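Local coordinates for protein erythromycin dehydratase (Saccharopolyspora erythraea, PDB 3EL6) that catalyses dehydration during erythromycin polyketide biosynthesis, probably of a beta-hydroxyacyl chain carried on an acyl carrier protein, at residues 67-72 and 76-81; 198-203 and 233-238. All blocks are in the same frame, centred on the assembly; numbering follows the deposited sequence.

How the interactions relate
Following the chain from the N terminus, interaction 1 comes first and closes a tight turn, with three residues between 67-72 and 76-81. It ties strand 69-71 to the loop that leads into helix 79-93. Interaction 2 opens later and closes a much longer loop of 29 residues, tying strand 200-206 to the C-terminal part of helix 227-235. The two are in series, so neither nests in nor crosses the other. Their centres lie 15 Å apart and their nearest atoms about 6 Å, without touching. Asp231 bridges this gap: Pro78 of interaction 1 packs on it, and Gln235 of interaction 2 hydrogen-bonds its carboxylate.

Interaction 1. Residues 67-72 and 76-81; sequences AEHVVG and LVPGSV
His69 and Leu76 are joined by two hydrogen bonds, one from the backbone and one from the imidazole. In the first, Leu76 N donates to His69 O over 3.2 Å, continuing the antiparallel pairing of strands 69-71 and 74-75 by one residue. In the second, His69 ND1 donates to Leu76 O at 2.7 Å with an N-H...O angle of 150°. The oxygen lies at the ring edge but somewhat out of the ring plane, and the nitrogen is in turn tilted from the carbonyl plane, so this short bond is bent at both ends. CG of His69 stands anti to the backbone N (chi1 -177°), which carries the ring across to segment 76-81.

A CH-pi contact holds the imidazole from another direction. Pro78 CG sits over one face, 4.0 Å from the centroid of the His69 ring and 15° off the normal, shifted toward the rim near CG and ND1. Elsewhere, the ring meets those of Phe197 and Tyr193 at inclined angles.

A purely apolar contact completes the set. Leu76 CD1 reaches Val71 CB at 3.8 Å, placing the leucine branch alongside the next residue of the strand whose CB points toward 76-81, while Val108 touches the same leucine from a loop.

His69 and Pro78 are the first and last residues of an HxxxGxxxxP sequence, the signature of polyketide synthase dehydratases, whose histidine acts with an acid from the second hotdog in relatives. Pro78 also touches Asp231 of helix 227-235, which places His69 near that acid; a catalytic pairing like that of relatives is probable. Chemically, the carbonyl fixes ND1 and the proline covers a face, so rotation of the imidazole is restricted and NE2 is left as the ring nitrogen turned away from Leu76 O.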
loop_
_atom_site.group_PDB
_atom_site.type_symbol
_atom_site.label_atom_id
_atom_site.label_comp_id
_atom_site.label_asym_id
_atom_site.label_seq_id
_atom_site.Cartn_x
_atom_site.Cartn_y
_atom_site.Cartn_z
ATOM N N ALA A 67 -9.939 -20.802 18.417
ATOM C CA ALA A 67 -9.457 -22.056 18.965
ATOM C C ALA A 67 -10.476 -23.184 18.762
ATOM O O ALA A 67 -10.153 -24.390 18.945
ATOM C CB ALA A 67 -9.159 -21.862 20.464
ATOM N N GLU A 68 -11.712 -22.822 18.386
ATOM C CA GLU A 68 -12.801 -23.832 18.290
ATOM C C GLU A 68 -13.112 -24.365 16.888
ATOM O O GLU A 68 -14.162 -24.974 16.671
ATOM C CB GLU A 68 -14.065 -23.281 18.960
ATOM C CG GLU A 68 -13.810 -23.036 20.448
ATOM C CD GLU A 68 -15.023 -23.001 21.312
ATOM O OE1 GLU A 68 -16.135 -22.694 20.790
ATOM O OE2 GLU A 68 -14.835 -23.214 22.554
ATOM N N HIS A 69 -12.185 -24.157 15.942
ATOM C CA HIS A 69 -12.320 -24.683 14.592
ATOM C C HIS A 69 -11.103 -25.526 14.302
ATOM O O HIS A 69 -10.126 -25.027 13.717
ATOM C CB HIS A 69 -12.443 -23.537 13.572
ATOM C CG HIS A 69 -12.660 -23.996 12.168
ATOM N ND1 HIS A 69 -11.625 -24.133 11.260
ATOM C CD2 HIS A 69 -13.793 -24.341 11.506
ATOM C CE1 HIS A 69 -12.113 -24.549 10.101
ATOM N NE2 HIS A 69 -13.425 -24.682 10.222
ATOM N N VAL A 70 -11.177 -26.809 14.669
ATOM C CA VAL A 70 -10.006 -27.698 14.614
ATOM C C VAL A 70 -10.281 -28.806 13.589
ATOM O O VAL A 70 -11.312 -29.476 13.649
ATOM C CB VAL A 70 -9.736 -28.332 15.993
ATOM C CG1 VAL A 70 -8.625 -29.389 15.908
ATOM C CG2 VAL A 70 -9.420 -27.291 16.992
ATOM N N VAL A 71 -9.362 -28.990 12.649
ATOM C CA VAL A 71 -9.566 -29.945 11.575
ATOM C C VAL A 71 -8.356 -30.861 11.495
ATOM O O VAL A 71 -7.231 -30.386 11.363
ATOM C CB VAL A 71 -9.753 -29.214 10.241
ATOM C CG1 VAL A 71 -9.918 -30.196 9.112
ATOM C CG2 VAL A 71 -10.976 -28.320 10.325
ATOM N N GLY A 72 -8.596 -32.165 11.629
ATOM C CA GLY A 72 -7.517 -33.147 11.719
ATOM C C GLY A 72 -6.468 -32.765 12.739
ATOM O O GLY A 72 -5.280 -32.924 12.488
ATOM N N LEU A 76 -7.215 -24.484 12.433
ATOM C CA LEU A 76 -7.237 -23.885 11.107
ATOM C C LEU A 76 -8.146 -22.683 11.138
ATOM O O LEU A 76 -9.294 -22.764 11.606
ATOM C CB LEU A 76 -7.760 -24.877 10.071
ATOM C CG LEU A 76 -6.913 -26.118 9.888
ATOM C CD1 LEU A 76 -7.398 -26.778 8.634
ATOM C CD2 LEU A 76 -5.433 -25.730 9.765
ATOM N N VAL A 77 -7.650 -21.551 10.649
ATOM C CA VAL A 77 -8.518 -20.396 10.475
ATOM C C VAL A 77 -9.566 -20.764 9.375
ATOM O O VAL A 77 -9.220 -21.224 8.256
ATOM C CB VAL A 77 -7.690 -19.160 10.030
ATOM C CG1 VAL A 77 -8.614 -17.963 9.731
ATOM C CG2 VAL A 77 -6.709 -18.783 11.153
ATOM N N PRO A 78 -10.846 -20.565 9.680
ATOM C CA PRO A 78 -11.869 -20.861 8.681
ATOM C C PRO A 78 -11.726 -19.914 7.441
ATOM O O PRO A 78 -11.436 -18.716 7.578
ATOM C CB PRO A 78 -13.178 -20.541 9.386
ATOM C CG PRO A 78 -12.842 -20.310 10.836
ATOM C CD PRO A 78 -11.388 -19.912 10.888
ATOM N N GLY A 79 -11.898 -20.487 6.259
ATOM C CA GLY A 79 -11.900 -19.682 5.026
ATOM C C GLY A 79 -12.833 -18.507 5.076
ATOM O O GLY A 79 -12.585 -17.479 4.393
ATOM N N SER A 80 -13.917 -18.612 5.852
ATOM C CA SER A 80 -14.873 -17.524 5.943
ATOM C C SER A 80 -14.262 -16.275 6.553
ATOM O O SER A 80 -14.738 -15.187 6.313
ATOM C CB SER A 80 -16.075 -17.942 6.824
ATOM O OG SER A 80 -15.566 -18.299 8.096
ATOM N N VAL A 81 -13.201 -16.417 7.340
ATOM C CA VAL A 81 -12.510 -15.234 7.847
ATOM C C VAL A 81 -11.939 -14.410 6.655
ATOM O O VAL A 81 -11.967 -13.152 6.667
ATOM C CB VAL A 81 -11.366 -15.663 8.836
ATOM C CG1 VAL A 81 -10.401 -14.480 9.172
ATOM C CG2 VAL A 81 -12.063 -16.192 10.125
#

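Interaction 2. Residues 198-203 and 233-238; sequences QALRAA and VAQTLS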
loop_
_atom_site.group_PDB
_atom_site.type_symbol
_atom_site.label_atom_id
_atom_site.label_comp_id
_atom_site.label_asym_id
_atom_site.label_seq_id
_atom_site.Cartn_x
_atom_site.Cartn_y
_atom_site.Cartn_z
ATOM N N GLN A 198 -21.057 -24.129 16.551
ATOM C CA GLN A 198 -22.202 -25.034 16.450
ATOM C C GLN A 198 -23.443 -24.192 16.209
ATOM O O GLN A 198 -24.407 -24.186 16.995
ATOM C CB GLN A 198 -22.266 -25.866 17.733
ATOM C CG GLN A 198 -21.059 -26.734 17.845
ATOM C CD GLN A 198 -21.053 -27.578 19.091
ATOM O OE1 GLN A 198 -22.069 -27.635 19.795
ATOM N NE2 GLN A 198 -19.916 -28.202 19.397
ATOM N N ALA A 199 -23.483 -23.506 15.065
ATOM C CA ALA A 199 -24.450 -22.445 14.858
ATOM C C ALA A 199 -25.624 -22.866 13.962
ATOM O O ALA A 199 -26.481 -22.049 13.686
ATOM C CB ALA A 199 -23.758 -21.184 14.238
ATOM N N LEU A 200 -25.636 -24.110 13.496
ATOM C CA LEU A 200 -26.847 -24.643 12.804
ATOM C C LEU A 200 -27.918 -24.900 13.875
ATOM O O LEU A 200 -27.706 -25.759 14.725
ATOM C CB LEU A 200 -26.484 -25.931 12.071
ATOM C CG LEU A 200 -25.540 -25.762 10.885
ATOM C CD1 LEU A 200 -25.142 -27.184 10.362
ATOM C CD2 LEU A 200 -26.205 -25.017 9.737
ATOM N N ARG A 201 -28.956 -24.082 13.931
ATOM C CA ARG A 201 -29.942 -24.152 15.038
ATOM C C ARG A 201 -31.153 -25.054 14.627
ATOM O O ARG A 201 -31.814 -25.695 15.481
ATOM C CB ARG A 201 -30.444 -22.772 15.409
ATOM C CG ARG A 201 -29.352 -21.770 15.859
ATOM C CD ARG A 201 -28.590 -22.210 17.165
ATOM N NE ARG A 201 -27.363 -21.389 17.253
ATOM C CZ ARG A 201 -26.328 -21.628 18.041
ATOM N NH1 ARG A 201 -26.411 -22.573 18.980
ATOM N NH2 ARG A 201 -25.228 -20.880 17.930
ATOM N N ALA A 202 -31.469 -25.066 13.332
ATOM C CA ALA A 202 -32.574 -25.923 12.813
ATOM C C ALA A 202 -32.358 -26.139 11.323
ATOM O O ALA A 202 -31.716 -25.291 10.678
ATOM C CB ALA A 202 -33.921 -25.205 13.047
ATOM N N ALA A 203 -32.796 -27.274 10.767
ATOM C CA ALA A 203 -32.613 -27.469 9.341
ATOM C C ALA A 203 -33.734 -28.369 8.792
ATOM O O ALA A 203 -34.325 -29.189 9.537
ATOM C CB ALA A 203 -31.272 -28.132 9.054
ATOM N N VAL A 233 -23.109 -20.663 7.857
ATOM C CA VAL A 233 -23.841 -20.678 6.567
ATOM C C VAL A 233 -23.275 -21.692 5.589
ATOM O O VAL A 233 -24.028 -22.464 4.996
ATOM C CB VAL A 233 -23.827 -19.285 5.913
ATOM C CG1 VAL A 233 -24.323 -19.350 4.497
ATOM C CG2 VAL A 233 -24.652 -18.330 6.749
ATOM N N ALA A 234 -21.956 -21.707 5.420
ATOM C CA ALA A 234 -21.304 -22.715 4.602
ATOM C C ALA A 234 -21.481 -24.118 5.150
ATOM O O ALA A 234 -21.470 -25.125 4.395
ATOM C CB ALA A 234 -19.780 -22.371 4.459
ATOM N N GLN A 235 -21.628 -24.224 6.470
ATOM C CA GLN A 235 -21.892 -25.562 7.047
ATOM C C GLN A 235 -23.156 -26.218 6.503
ATOM O O GLN A 235 -23.265 -27.426 6.568
ATOM C CB GLN A 235 -21.938 -25.537 8.569
ATOM C CG GLN A 235 -20.591 -25.366 9.275
ATOM C CD GLN A 235 -20.835 -25.247 10.777
ATOM O OE1 GLN A 235 -21.685 -25.964 11.302
ATOM N NE2 GLN A 235 -20.167 -24.282 11.450
ATOM N N THR A 236 -24.079 -25.434 5.953
ATOM C CA THR A 236 -25.296 -26.042 5.452
ATOM C C THR A 236 -24.973 -27.048 4.334
ATOM O O THR A 236 -25.785 -27.951 4.044
ATOM C CB THR A 236 -26.324 -25.029 4.993
ATOM O OG1 THR A 236 -25.798 -24.304 3.874
ATOM C CG2 THR A 236 -26.668 -24.002 6.136
ATOM N N LEU A 237 -23.810 -26.897 3.670
ATOM C CA LEU A 237 -23.467 -27.821 2.593
ATOM C C LEU A 237 -23.286 -29.239 3.115
ATOM O O LEU A 237 -23.404 -30.208 2.342
ATOM C CB LEU A 237 -22.193 -27.389 1.841
ATOM C CG LEU A 237 -22.470 -26.421 0.651
ATOM C CD1 LEU A 237 -23.140 -25.162 1.064
ATOM C CD2 LEU A 237 -21.158 -26.086 -0.170
ATOM N N SER A 238 -22.988 -29.384 4.405
ATOM C CA SER A 238 -22.833 -30.708 4.983
ATOM C C SER A 238 -24.169 -31.455 5.148
ATOM O O SER A 238 -24.173 -32.675 5.349
ATOM C CB SER A 238 -22.095 -30.641 6.327
ATOM O OG SER A 238 -22.962 -30.176 7.371
#
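Leu200 and Thr236 mark the closest backbone approach, with their CA atoms 7.6 Å apart. The two segments share no hydrogen bond and are linked through side chains. Segment 233-238 keeps helical backbone angles throughout, and in it two carbonyls each accept twice from residues three positions on. Val233 O takes Thr236 N at 3.1 Å. The hydroxyl Thr236 OG1 reaches the same Val233 O at 2.8 Å, almost in line with the carbonyl. Gln235 O likewise takes Ser238 N and Ser238 OG, both at 2.9 Å.

The strand contributes a single side chain, Leu200, whose two methyls divide the work. Leu200 CD1 lies 3.8 Å from Gln235 OE1 and 4.0 Å from Gln235 CB; the leucine and the extended glutamine side chains cross at a slant. Leu200 CD2 meets Thr236 CG2 at 3.8 Å. With chi1 at 64°, Thr236 turns OG1 back to its own helix and leaves CG2 to face the leucine.

The amide of Gln235 is buried against hydrocarbon, but its polar atoms are satisfied beyond the two segments. OE1 bonds Tyr183 OH, which also receives Leu200 N, and NE2 bonds both Phe197 O and Asp231 OD2. Bonds at both ends fix which way round the amide lies and would let Gln235 orient the Asp231 carboxylate, consistent with a second-shell role.

Wrapped by strands 209-215, 266-273 and 278-284, this helix against sheet matches the second half of a double hotdog fold. Asp231 and Gln235 form the DxxxQ sequence found at the active sites of related dehydratases.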